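Local coordinates for protein fatty acid CoA ligase (Marinactinospora thermotolerans, PDB 6SQ8) that belongs to the ANL superfamily of AMP-binding enzymes and is seen here with adenosine monophosphate and 1-ethanoyl-9H-pyrido[3,4-b]indole-3-carboxylic acid bound, at residues Val292-Tyr297 with Ile305-Pro310; Leu245-Leu250 with Val270-Ala275; Val322-Pro327 with Asp387-Leu392. All blocks are in the same frame, centred on the assembly; numbering follows the deposited sequence.

Interaction 1 (Val292-Tyr297 with Ile305-Pro310); sequences VLMQNY and IAALTP. With AMP (adenosine monophosphate), chain G; EQ2 (1-ethanoyl-9~{H}-pyrido[3,4-b]indole-3-carboxylic acid), chain F.
Q295 and Y297 pair with L308 and A306 in an antiparallel hairpin, strands 293-297 and 305-308 running at 164° with their axes 4.5 Å apart. Q295 N bonds L308 O at 3.0 Å, and L308 N returns the bond to Q295 O. Next along the hairpin, Y297 N bonds A306 O at 2.9 Å. Y297 O accepts from both A306 N and I305 N, so two residues face one: a classic beta bulge. The bulge brings the I305 side chain to the Y297 ring, whose CG stands anti to the backbone N (chi1 161°). I305 CD1 lies over one face, 4.1 Å from the ring centroid, while A306 CB sits at the edge. AMP N7 also meets the ring edge, in plane, and the phenol OH is fixed by a hydrogen bond to D380. On the same side of the hairpin as Y297, Q295 packs its CB 3.8 Å from L308 CB and extends its chain to the adenine, where OE1 accepts from AMP N6 at 3.3 Å; its NE2 is tied to the hydroxyl of Y272. The backbone O of N296 also faces N6, at a distance modelled too short to be relied on, and N296 CB approaches EQ2 C1 on the other face. There M294 SD lies 4.4 Å from A307 CB. The hairpin is flanked by strand 269-273 beside 293-299 and by strand 321-325 beside 303-308, while helix 175-189 covers the face carrying M294, N296 and A307.

Interaction 2 (Leu245-Leu250 with Val270-Ala275); sequences LAPNWL and VVYGGA. With AMP (adenosine monophosphate), chain G; EQ2 (1-ethanoyl-9~{H}-pyrido[3,4-b]indole-3-carboxylic acid), chain F.
L245 and Y272 form a parallel bridge between the end of strand 242-245 and strand 269-273, held by two backbone hydrogen bonds. L245 N bonds V271 O at 2.8 Å, and G273 N returns a weak bond to L245 O at 3.3 Å. Just beyond, A246 takes the N-cap position of helix 247-255, its carbonyl O accepting from L250 N.

The aromatic contact centres on Y272. With chi1 at 73°, its CG stands between the backbone N and the carbonyl carbon, and the ring presents one face to the first turn of the helix. L250 CD2 sits over the centre of that face in a CH-pi contact, 3.7 Å from the centroid and 11° off the normal, while P247 CG approaches the ring edge. The phenol OH lies beyond this contact and is hydrogen-bonded to H313.

In the aliphatic packing, V270 CG1 meets two leucines, L250 CD1 at 3.9 Å and L245 CD1 at 4.0 Å. P247 rests on the G273-A275 end of 270-275, its CG 4.1 Å from A275 CB. Its CD also touches a backbone carbonyl, 3.4 Å from G273 O.

The contact joins the three elements of a beta-alpha-beta unit, 242-245, 247-255 and 269-273, and the loop after the last strand borders both ligands: G274 N is 3.2 Å from AMP N7, and G274 CA lies close to EQ2 O2. Helix 279-289 packs on L250, V270 and Y272 through A285, M289 and V282, and strand 293-299 continues the sheet on the side of strand 269-273 away from 242-245.

Interaction 3 (Val322-Pro327 with Asp387-Leu392); sequences VGRPLP and DGHLHL
A short antiparallel pairing of G323 with L390 joins strand 321-325 to strand 390-395 beside the AMP site. V322 N bonds L390 O at 2.9 Å, and L390 N reaches G323 O at 2.8 Å in an almost straight bond (174°). V322 spreads its two methyls over the partner strand: CG2 lies alongside L390, 3.6 Å from its CB, and CG1 meets L392 CD1 at 3.7 Å, those side chains crossing at about a right angle. V322 and L392 both touch AMP, and both pack on Y297.

Where the chain turns its corner, R324 runs across the H389 ring. Its CG lies over the imidazole face, 4.1 Å from the ring centroid, and the extended chain sets one face of the guanidinium against the NE2-CE1 side of the ring, the planes 44° apart. R324 NE and NH2 share D387 O through two weak bonds, each 3.4 Å. H389 NE2 has a weak hydrogen bond to D312, which may bias the ring's rotation. The contact changes from firm backbone bonding and apolar packing near the nucleotide to a CH-pi contact and weak bonds from the R324 guanidinium to D387 O, the D387 carboxylate not touching it.

Overall arrangement
The three contacts follow one another across connected strands. Interactions 1 and 2 are buried and share the boundary between strands 269-273 and 293-299, where V292 O meets V270 N and L293 CD1 packs on L250 CD1; both border AMP and EQ2. Interaction 3, partly buried and farther from the chain's centre, joins interaction 1 through strands 303-308 and 321-325, with I305 O close to L326 N, and reaches AMP but lies away from EQ2. Interactions 2 and 3 do not touch, their centres about 17 Å apart. Hairpin bonding dominates interaction 1, the first turn of a helix packed along a strand marks interaction 2, and interaction 3 alone sets charged side chains at the surface.

Interaction 1 (Val292-Tyr297 with Ile305-Pro310)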
loop_
_atom_site.group_PDB
_atom_site.type_symbol
_atom_site.label_atom_id
_atom_site.label_comp_id
_atom_site.label_asym_id
_atom_site.label_seq_id
_atom_site.Cartn_x
_atom_site.Cartn_y
_atom_site.Cartn_z
ATOM N N VAL A 292 9.180 5.486 17.401
ATOM C CA VAL A 292 7.857 5.585 16.825
ATOM C C VAL A 292 7.796 4.876 15.471
ATOM O O VAL A 292 6.728 4.769 14.910
ATOM C CB VAL A 292 7.422 7.054 16.716
ATOM C CG1 VAL A 292 7.389 7.714 18.073
ATOM C CG2 VAL A 292 8.302 7.861 15.790
ATOM N N LEU A 293 8.909 4.350 14.974
ATOM C CA LEU A 293 8.976 3.776 13.647
ATOM C C LEU A 293 8.339 2.391 13.652
ATOM O O LEU A 293 8.690 1.554 14.462
ATOM C CB LEU A 293 10.433 3.683 13.190
ATOM C CG LEU A 293 10.708 4.327 11.840
ATOM C CD1 LEU A 293 10.466 5.812 11.915
ATOM C CD2 LEU A 293 12.120 4.060 11.384
ATOM N N MET A 294 7.413 2.178 12.717
ATOM C CA MET A 294 6.813 0.885 12.477
ATOM C C MET A 294 6.712 0.641 10.964
ATOM O O MET A 294 6.174 1.476 10.217
ATOM C CB MET A 294 5.412 0.817 13.086
ATOM C CG MET A 294 4.644 -0.426 12.676
ATOM S SD MET A 294 3.136 -0.690 13.623
ATOM C CE MET A 294 3.784 -1.489 15.088
ATOM N N GLN A 295 7.170 -0.542 10.538
ATOM C CA GLN A 295 7.022 -0.980 9.175
ATOM C C GLN A 295 5.778 -1.881 9.089
ATOM O O GLN A 295 5.438 -2.563 10.049
ATOM C CB GLN A 295 8.299 -1.677 8.710
ATOM C CG GLN A 295 8.478 -1.689 7.199
ATOM C CD GLN A 295 9.618 -2.567 6.765
ATOM O OE1 GLN A 295 9.376 -3.661 6.281
ATOM N NE2 GLN A 295 10.853 -2.122 6.987
ATOM N N ASN A 296 5.108 -1.835 7.930
ATOM C CA ASN A 296 3.976 -2.669 7.586
ATOM C C ASN A 296 4.318 -3.390 6.280
ATOM O O ASN A 296 4.864 -2.789 5.360
ATOM C CB ASN A 296 2.686 -1.854 7.415
ATOM C CG ASN A 296 1.941 -1.555 8.703
ATOM O OD1 ASN A 296 2.452 -1.789 9.810
ATOM N ND2 ASN A 296 0.744 -1.002 8.573
ATOM N N TYR A 297 3.977 -4.674 6.207
ATOM C CA TYR A 297 4.066 -5.470 4.997
ATOM C C TYR A 297 2.680 -6.046 4.705
ATOM O O TYR A 297 2.038 -6.634 5.566
ATOM C CB TYR A 297 5.123 -6.564 5.169
ATOM C CG TYR A 297 5.047 -7.741 4.224
ATOM C CD1 TYR A 297 5.012 -7.561 2.847
ATOM C CD2 TYR A 297 5.055 -9.048 4.708
ATOM C CE1 TYR A 297 4.980 -8.643 1.976
ATOM C CE2 TYR A 297 5.026 -10.138 3.854
ATOM C CZ TYR A 297 4.995 -9.933 2.483
ATOM O OH TYR A 297 4.967 -11.003 1.645
ATOM N N ILE A 305 -0.028 -8.314 6.508
ATOM C CA ILE A 305 0.627 -9.579 6.849
ATOM C C ILE A 305 1.492 -9.444 8.110
ATOM O O ILE A 305 1.368 -10.249 9.037
ATOM C CB ILE A 305 1.452 -10.113 5.671
ATOM C CG1 ILE A 305 0.573 -10.390 4.453
ATOM C CG2 ILE A 305 2.236 -11.347 6.106
ATOM C CD1 ILE A 305 1.376 -10.737 3.207
ATOM N N ALA A 306 2.406 -8.469 8.124
ATOM C CA ALA A 306 3.372 -8.364 9.224
ATOM C C ALA A 306 3.722 -6.904 9.512
ATOM O O ALA A 306 3.480 -6.020 8.696
ATOM C CB ALA A 306 4.611 -9.134 8.882
ATOM N N ALA A 307 4.269 -6.687 10.712
ATOM C CA ALA A 307 4.748 -5.383 11.109
ATOM C C ALA A 307 6.041 -5.513 11.919
ATOM O O ALA A 307 6.276 -6.493 12.590
ATOM C CB ALA A 307 3.682 -4.635 11.869
ATOM N N LEU A 308 6.882 -4.488 11.796
ATOM C CA LEU A 308 8.131 -4.345 12.508
ATOM C C LEU A 308 7.959 -3.173 13.477
ATOM O O LEU A 308 7.708 -2.049 13.028
ATOM C CB LEU A 308 9.241 -4.093 11.482
ATOM C CG LEU A 308 10.676 -4.197 11.989
ATOM C CD1 LEU A 308 11.078 -5.635 12.248
ATOM C CD2 LEU A 308 11.646 -3.580 10.996
ATOM N N THR A 309 8.067 -3.461 14.784
ATOM C CA THR A 309 7.746 -2.497 15.842
ATOM C C THR A 309 8.895 -1.505 16.017
ATOM O O THR A 309 9.999 -1.710 15.517
ATOM C CB THR A 309 7.507 -3.184 17.193
ATOM O OG1 THR A 309 8.768 -3.654 17.699
ATOM C CG2 THR A 309 6.493 -4.312 17.092
ATOM N N PRO A 310 8.680 -0.386 16.742
ATOM C CA PRO A 310 9.778 0.534 17.042
ATOM C C PRO A 310 10.923 -0.114 17.838
ATOM O O PRO A 310 12.072 0.246 17.656
ATOM C CB PRO A 310 9.107 1.652 17.843
ATOM C CG PRO A 310 7.643 1.554 17.444
ATOM C CD PRO A 310 7.378 0.084 17.235
HETATM P P AMP G . 1.278 -5.356 -4.749
HETATM O O1P AMP G . 0.128 -5.319 -3.785
HETATM O O2P AMP G . 1.364 -6.635 -5.594
HETATM O O3P AMP G . 1.350 -4.070 -5.543
HETATM O "O5'" AMP G . 2.585 -5.326 -3.758
HETATM C "C5'" AMP G . 3.065 -6.410 -2.936
HETATM C "C4'" AMP G . 4.587 -6.503 -2.921
HETATM O "O4'" AMP G . 5.215 -5.307 -2.484
HETATM C "C3'" AMP G . 5.073 -7.540 -1.947
HETATM O "O3'" AMP G . 5.177 -8.721 -2.690
HETATM C "C2'" AMP G . 6.412 -7.055 -1.396
HETATM O "O2'" AMP G . 7.612 -7.552 -2.032
HETATM C "C1'" AMP G . 6.319 -5.552 -1.597
HETATM N N9 AMP G . 6.126 -4.909 -0.271
HETATM C C8 AMP G . 5.000 -4.347 0.229
HETATM N N7 AMP G . 5.224 -3.867 1.482
HETATM C C5 AMP G . 6.514 -4.133 1.791
HETATM C C6 AMP G . 7.411 -3.913 2.952
HETATM N N6 AMP G . 6.982 -3.287 4.053
HETATM N N1 AMP G . 8.680 -4.351 2.851
HETATM C C2 AMP G . 9.132 -4.984 1.732
HETATM N N3 AMP G . 8.380 -5.231 0.636
HETATM C C4 AMP G . 7.096 -4.825 0.621
HETATM C C1 EQ2 F . 0.270 -2.789 5.012
HETATM C C2 EQ2 F . 0.825 -2.507 3.659
HETATM O O1 EQ2 F . 1.896 -1.936 3.564
HETATM C C3 EQ2 F . 0.034 -2.878 2.432
HETATM N N1 EQ2 F . 0.707 -2.926 1.276
HETATM C C4 EQ2 F . 0.066 -3.225 0.136
HETATM C C5 EQ2 F . 0.876 -3.219 -1.142
HETATM O O2 EQ2 F . 2.104 -3.001 -1.063
HETATM O O3 EQ2 F . 0.229 -3.393 -2.190
HETATM C C6 EQ2 F . -1.298 -3.488 0.092
HETATM C C7 EQ2 F . -2.021 -3.449 1.269
HETATM C C8 EQ2 F . -3.399 -3.674 1.616
HETATM C C9 EQ2 F . -4.549 -4.011 0.905
HETATM C C10 EQ2 F . -5.738 -4.155 1.586
HETATM C C11 EQ2 F . -5.803 -3.965 2.964
HETATM C C12 EQ2 F . -4.688 -3.645 3.700
HETATM C C13 EQ2 F . -3.488 -3.499 3.009
HETATM N N2 EQ2 F . -2.238 -3.174 3.499
HETATM C C14 EQ2 F . -1.345 -3.141 2.466
#

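Interaction 2 (Leu245-Leu250 with Val270-Ala275)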
loop_
_atom_site.group_PDB
_atom_site.type_symbol
_atom_site.label_atom_id
_atom_site.label_comp_id
_atom_site.label_asym_id
_atom_site.label_seq_id
_atom_site.Cartn_x
_atom_site.Cartn_y
_atom_site.Cartn_z
ATOM N N LEU A 245 3.473 6.546 5.524
ATOM C CA LEU A 245 4.381 7.049 4.508
ATOM C C LEU A 245 4.881 5.895 3.643
ATOM O O LEU A 245 5.060 4.767 4.140
ATOM C CB LEU A 245 5.581 7.694 5.201
ATOM C CG LEU A 245 5.262 8.837 6.141
ATOM C CD1 LEU A 245 6.520 9.268 6.866
ATOM C CD2 LEU A 245 4.664 9.990 5.374
ATOM N N ALA A 246 5.120 6.194 2.358
ATOM C CA ALA A 246 5.958 5.357 1.511
ATOM C C ALA A 246 7.379 5.428 2.053
ATOM O O ALA A 246 7.769 6.446 2.620
ATOM C CB ALA A 246 5.910 5.813 0.075
ATOM N N PRO A 247 8.187 4.352 1.927
ATOM C CA PRO A 247 9.542 4.363 2.472
ATOM C C PRO A 247 10.371 5.588 2.066
ATOM O O PRO A 247 11.028 6.167 2.922
ATOM C CB PRO A 247 10.123 3.058 1.926
ATOM C CG PRO A 247 8.923 2.141 1.828
ATOM C CD PRO A 247 7.826 3.056 1.334
ATOM N N ASN A 248 10.319 5.988 0.791
ATOM C CA ASN A 248 11.120 7.121 0.328
ATOM C C ASN A 248 10.716 8.390 1.095
ATOM O O ASN A 248 11.556 9.239 1.367
ATOM C CB ASN A 248 10.988 7.363 -1.176
ATOM C CG ASN A 248 11.758 6.368 -2.029
ATOM O OD1 ASN A 248 12.724 5.740 -1.598
ATOM N ND2 ASN A 248 11.334 6.186 -3.266
ATOM N N TRP A 249 9.430 8.496 1.433
ATOM C CA TRP A 249 8.900 9.642 2.172
ATOM C C TRP A 249 9.449 9.643 3.603
ATOM O O TRP A 249 9.734 10.690 4.167
ATOM C CB TRP A 249 7.362 9.657 2.181
ATOM C CG TRP A 249 6.714 9.670 0.835
ATOM C CD1 TRP A 249 7.327 9.721 -0.383
ATOM C CD2 TRP A 249 5.301 9.632 0.567
ATOM N NE1 TRP A 249 6.395 9.704 -1.388
ATOM C CE2 TRP A 249 5.144 9.656 -0.835
ATOM C CE3 TRP A 249 4.159 9.566 1.368
ATOM C CZ2 TRP A 249 3.892 9.626 -1.443
ATOM C CZ3 TRP A 249 2.925 9.538 0.764
ATOM C CH2 TRP A 249 2.793 9.559 -0.622
ATOM N N LEU A 250 9.556 8.456 4.198
ATOM C CA LEU A 250 10.150 8.329 5.494
ATOM C C LEU A 250 11.535 8.959 5.452
ATOM O O LEU A 250 11.857 9.799 6.283
ATOM C CB LEU A 250 10.267 6.856 5.881
ATOM C CG LEU A 250 11.016 6.624 7.185
ATOM C CD1 LEU A 250 10.302 7.295 8.352
ATOM C CD2 LEU A 250 11.202 5.149 7.443
ATOM N N VAL A 270 4.970 6.191 13.379
ATOM C CA VAL A 270 5.296 6.573 12.037
ATOM C C VAL A 270 5.352 5.291 11.215
ATOM O O VAL A 270 6.276 4.521 11.338
ATOM C CB VAL A 270 6.613 7.356 11.953
ATOM C CG1 VAL A 270 7.019 7.613 10.505
ATOM C CG2 VAL A 270 6.525 8.669 12.705
ATOM N N VAL A 271 4.313 5.073 10.416
ATOM C CA VAL A 271 4.120 3.830 9.727
ATOM C C VAL A 271 4.599 3.986 8.290
ATOM O O VAL A 271 4.258 4.954 7.625
ATOM C CB VAL A 271 2.644 3.393 9.767
ATOM C CG1 VAL A 271 2.463 1.987 9.211
ATOM C CG2 VAL A 271 2.092 3.482 11.184
ATOM N N TYR A 272 5.362 3.003 7.822
ATOM C CA TYR A 272 5.841 3.035 6.456
ATOM C C TYR A 272 5.816 1.618 5.892
ATOM O O TYR A 272 5.890 0.649 6.638
ATOM C CB TYR A 272 7.231 3.684 6.402
ATOM C CG TYR A 272 8.335 2.814 6.954
ATOM C CD1 TYR A 272 8.552 2.723 8.320
ATOM C CD2 TYR A 272 9.132 2.053 6.110
ATOM C CE1 TYR A 272 9.544 1.898 8.828
ATOM C CE2 TYR A 272 10.131 1.233 6.614
ATOM C CZ TYR A 272 10.342 1.150 7.975
ATOM O OH TYR A 272 11.311 0.325 8.457
ATOM N N GLY A 273 5.687 1.518 4.573
ATOM C CA GLY A 273 5.690 0.238 3.890
ATOM C C GLY A 273 5.159 0.397 2.478
ATOM O O GLY A 273 4.870 1.527 2.038
ATOM N N GLY A 274 5.013 -0.725 1.772
ATOM C CA GLY A 274 4.477 -0.717 0.444
ATOM C C GLY A 274 5.544 -0.954 -0.605
ATOM O O GLY A 274 5.265 -1.184 -1.777
ATOM N N ALA A 275 6.798 -0.940 -0.164
ATOM C CA ALA A 275 7.968 -1.088 -1.025
ATOM C C ALA A 275 9.139 -1.558 -0.167
ATOM O O ALA A 275 9.148 -1.321 1.043
ATOM C CB ALA A 275 8.251 0.239 -1.703
HETATM P P AMP G . 1.278 -5.356 -4.749
HETATM O O1P AMP G . 0.128 -5.319 -3.785
HETATM O O2P AMP G . 1.364 -6.635 -5.594
HETATM O O3P AMP G . 1.350 -4.070 -5.543
HETATM O "O5'" AMP G . 2.585 -5.326 -3.758
HETATM C "C5'" AMP G . 3.065 -6.410 -2.936
HETATM C "C4'" AMP G . 4.587 -6.503 -2.921
HETATM O "O4'" AMP G . 5.215 -5.307 -2.484
HETATM C "C3'" AMP G . 5.073 -7.540 -1.947
HETATM O "O3'" AMP G . 5.177 -8.721 -2.690
HETATM C "C2'" AMP G . 6.412 -7.055 -1.396
HETATM O "O2'" AMP G . 7.612 -7.552 -2.032
HETATM C "C1'" AMP G . 6.319 -5.552 -1.597
HETATM N N9 AMP G . 6.126 -4.909 -0.271
HETATM C C8 AMP G . 5.000 -4.347 0.229
HETATM N N7 AMP G . 5.224 -3.867 1.482
HETATM C C5 AMP G . 6.514 -4.133 1.791
HETATM C C6 AMP G . 7.411 -3.913 2.952
HETATM N N6 AMP G . 6.982 -3.287 4.053
HETATM N N1 AMP G . 8.680 -4.351 2.851
HETATM C C2 AMP G . 9.132 -4.984 1.732
HETATM N N3 AMP G . 8.380 -5.231 0.636
HETATM C C4 AMP G . 7.096 -4.825 0.621
HETATM C C1 EQ2 F . 0.270 -2.789 5.012
HETATM C C2 EQ2 F . 0.825 -2.507 3.659
HETATM O O1 EQ2 F . 1.896 -1.936 3.564
HETATM C C3 EQ2 F . 0.034 -2.878 2.432
HETATM N N1 EQ2 F . 0.707 -2.926 1.276
HETATM C C4 EQ2 F . 0.066 -3.225 0.136
HETATM C C5 EQ2 F . 0.876 -3.219 -1.142
HETATM O O2 EQ2 F . 2.104 -3.001 -1.063
HETATM O O3 EQ2 F . 0.229 -3.393 -2.190
HETATM C C6 EQ2 F . -1.298 -3.488 0.092
HETATM C C7 EQ2 F . -2.021 -3.449 1.269
HETATM C C8 EQ2 F . -3.399 -3.674 1.616
HETATM C C9 EQ2 F . -4.549 -4.011 0.905
HETATM C C10 EQ2 F . -5.738 -4.155 1.586
HETATM C C11 EQ2 F . -5.803 -3.965 2.964
HETATM C C12 EQ2 F . -4.688 -3.645 3.700
HETATM C C13 EQ2 F . -3.488 -3.499 3.009
HETATM N N2 EQ2 F . -2.238 -3.174 3.499
HETATM C C14 EQ2 F . -1.345 -3.141 2.466
#

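Interaction 3 (Val322-Pro327 with Asp387-Leu392)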
loop_
_atom_site.group_PDB
_atom_site.type_symbol
_atom_site.label_atom_id
_atom_site.label_comp_id
_atom_site.label_asym_id
_atom_site.label_seq_id
_atom_site.Cartn_x
_atom_site.Cartn_y
_atom_site.Cartn_z
ATOM N N VAL A 322 10.501 -7.655 7.803
ATOM C CA VAL A 322 9.164 -7.069 7.720
ATOM C C VAL A 322 8.496 -7.187 9.083
ATOM O O VAL A 322 7.564 -6.439 9.384
ATOM C CB VAL A 322 8.318 -7.734 6.624
ATOM C CG1 VAL A 322 8.813 -7.360 5.242
ATOM C CG2 VAL A 322 8.263 -9.246 6.762
ATOM N N GLY A 323 8.985 -8.139 9.879
ATOM C CA GLY A 323 8.616 -8.278 11.266
ATOM C C GLY A 323 7.951 -9.606 11.539
ATOM O O GLY A 323 8.027 -10.531 10.735
ATOM N N ARG A 324 7.295 -9.682 12.702
ATOM C CA ARG A 324 6.488 -10.821 13.073
ATOM C C ARG A 324 5.156 -10.731 12.335
ATOM O O ARG A 324 4.634 -9.646 12.140
ATOM C CB ARG A 324 6.289 -10.864 14.589
ATOM C CG ARG A 324 7.483 -11.409 15.365
ATOM C CD ARG A 324 7.081 -12.012 16.698
ATOM N NE ARG A 324 8.246 -12.424 17.468
ATOM C CZ ARG A 324 8.967 -11.604 18.235
ATOM N NH1 ARG A 324 8.688 -10.309 18.277
ATOM N NH2 ARG A 324 9.986 -12.070 18.938
ATOM N N PRO A 325 4.568 -11.859 11.883
ATOM C CA PRO A 325 3.215 -11.843 11.332
ATOM C C PRO A 325 2.227 -11.283 12.363
ATOM O O PRO A 325 2.421 -11.452 13.562
ATOM C CB PRO A 325 2.901 -13.317 11.053
ATOM C CG PRO A 325 4.265 -13.949 10.894
ATOM C CD PRO A 325 5.152 -13.208 11.882
ATOM N N LEU A 326 1.184 -10.621 11.872
ATOM C CA LEU A 326 0.154 -10.080 12.719
ATOM C C LEU A 326 -0.663 -11.211 13.346
ATOM O O LEU A 326 -0.589 -12.360 12.908
ATOM C CB LEU A 326 -0.717 -9.147 11.874
ATOM C CG LEU A 326 -0.024 -7.885 11.372
ATOM C CD1 LEU A 326 -0.987 -7.035 10.577
ATOM C CD2 LEU A 326 0.537 -7.076 12.530
ATOM N N PRO A 327 -1.439 -10.923 14.417
ATOM C CA PRO A 327 -2.363 -11.897 14.987
ATOM C C PRO A 327 -3.344 -12.411 13.922
ATOM O O PRO A 327 -3.913 -11.604 13.169
ATOM C CB PRO A 327 -3.102 -11.116 16.083
ATOM C CG PRO A 327 -2.194 -9.960 16.426
ATOM C CD PRO A 327 -1.468 -9.640 15.138
ATOM N N ASP A 387 14.188 -15.715 15.852
ATOM C CA ASP A 387 13.200 -15.079 16.748
ATOM C C ASP A 387 11.822 -14.946 16.084
ATOM O O ASP A 387 10.938 -14.323 16.647
ATOM C CB ASP A 387 13.682 -13.702 17.214
ATOM C CG ASP A 387 14.854 -13.736 18.191
ATOM O OD1 ASP A 387 15.191 -14.851 18.691
ATOM O OD2 ASP A 387 15.448 -12.641 18.430
ATOM N N GLY A 388 11.646 -15.507 14.886
ATOM C CA GLY A 388 10.339 -15.575 14.203
ATOM C C GLY A 388 9.956 -14.322 13.434
ATOM O O GLY A 388 8.778 -14.101 13.186
ATOM N N HIS A 389 10.937 -13.495 13.046
ATOM C CA HIS A 389 10.711 -12.355 12.164
ATOM C C HIS A 389 10.878 -12.819 10.721
ATOM O O HIS A 389 11.806 -13.561 10.414
ATOM C CB HIS A 389 11.674 -11.215 12.478
ATOM C CG HIS A 389 11.457 -10.595 13.815
ATOM N ND1 HIS A 389 12.100 -11.057 14.939
ATOM C CD2 HIS A 389 10.713 -9.535 14.206
ATOM C CE1 HIS A 389 11.749 -10.318 15.976
ATOM N NE2 HIS A 389 10.897 -9.382 15.551
ATOM N N LEU A 390 9.981 -12.368 9.842
ATOM C CA LEU A 390 10.042 -12.727 8.455
ATOM C C LEU A 390 10.995 -11.757 7.751
ATOM O O LEU A 390 10.958 -10.538 7.998
ATOM C CB LEU A 390 8.634 -12.661 7.860
ATOM C CG LEU A 390 8.541 -12.937 6.358
ATOM C CD1 LEU A 390 9.004 -14.344 6.030
ATOM C CD2 LEU A 390 7.129 -12.722 5.861
ATOM N N HIS A 391 11.858 -12.321 6.892
ATOM C CA HIS A 391 12.771 -11.562 6.058
ATOM C C HIS A 391 12.471 -11.872 4.584
ATOM O O HIS A 391 12.516 -13.030 4.168
ATOM C CB HIS A 391 14.217 -11.944 6.374
ATOM C CG HIS A 391 14.755 -11.406 7.656
ATOM N ND1 HIS A 391 14.485 -11.990 8.884
ATOM C CD2 HIS A 391 15.619 -10.398 7.903
ATOM C CE1 HIS A 391 15.145 -11.344 9.830
ATOM N NE2 HIS A 391 15.841 -10.357 9.252
ATOM N N LEU A 392 12.206 -10.836 3.786
ATOM C CA LEU A 392 11.956 -11.021 2.378
ATOM C C LEU A 392 13.267 -10.855 1.609
ATOM O O LEU A 392 13.894 -9.814 1.717
ATOM C CB LEU A 392 10.945 -9.983 1.891
ATOM C CG LEU A 392 9.566 -10.048 2.560
ATOM C CD1 LEU A 392 8.622 -9.012 1.963
ATOM C CD2 LEU A 392 8.946 -11.441 2.485
#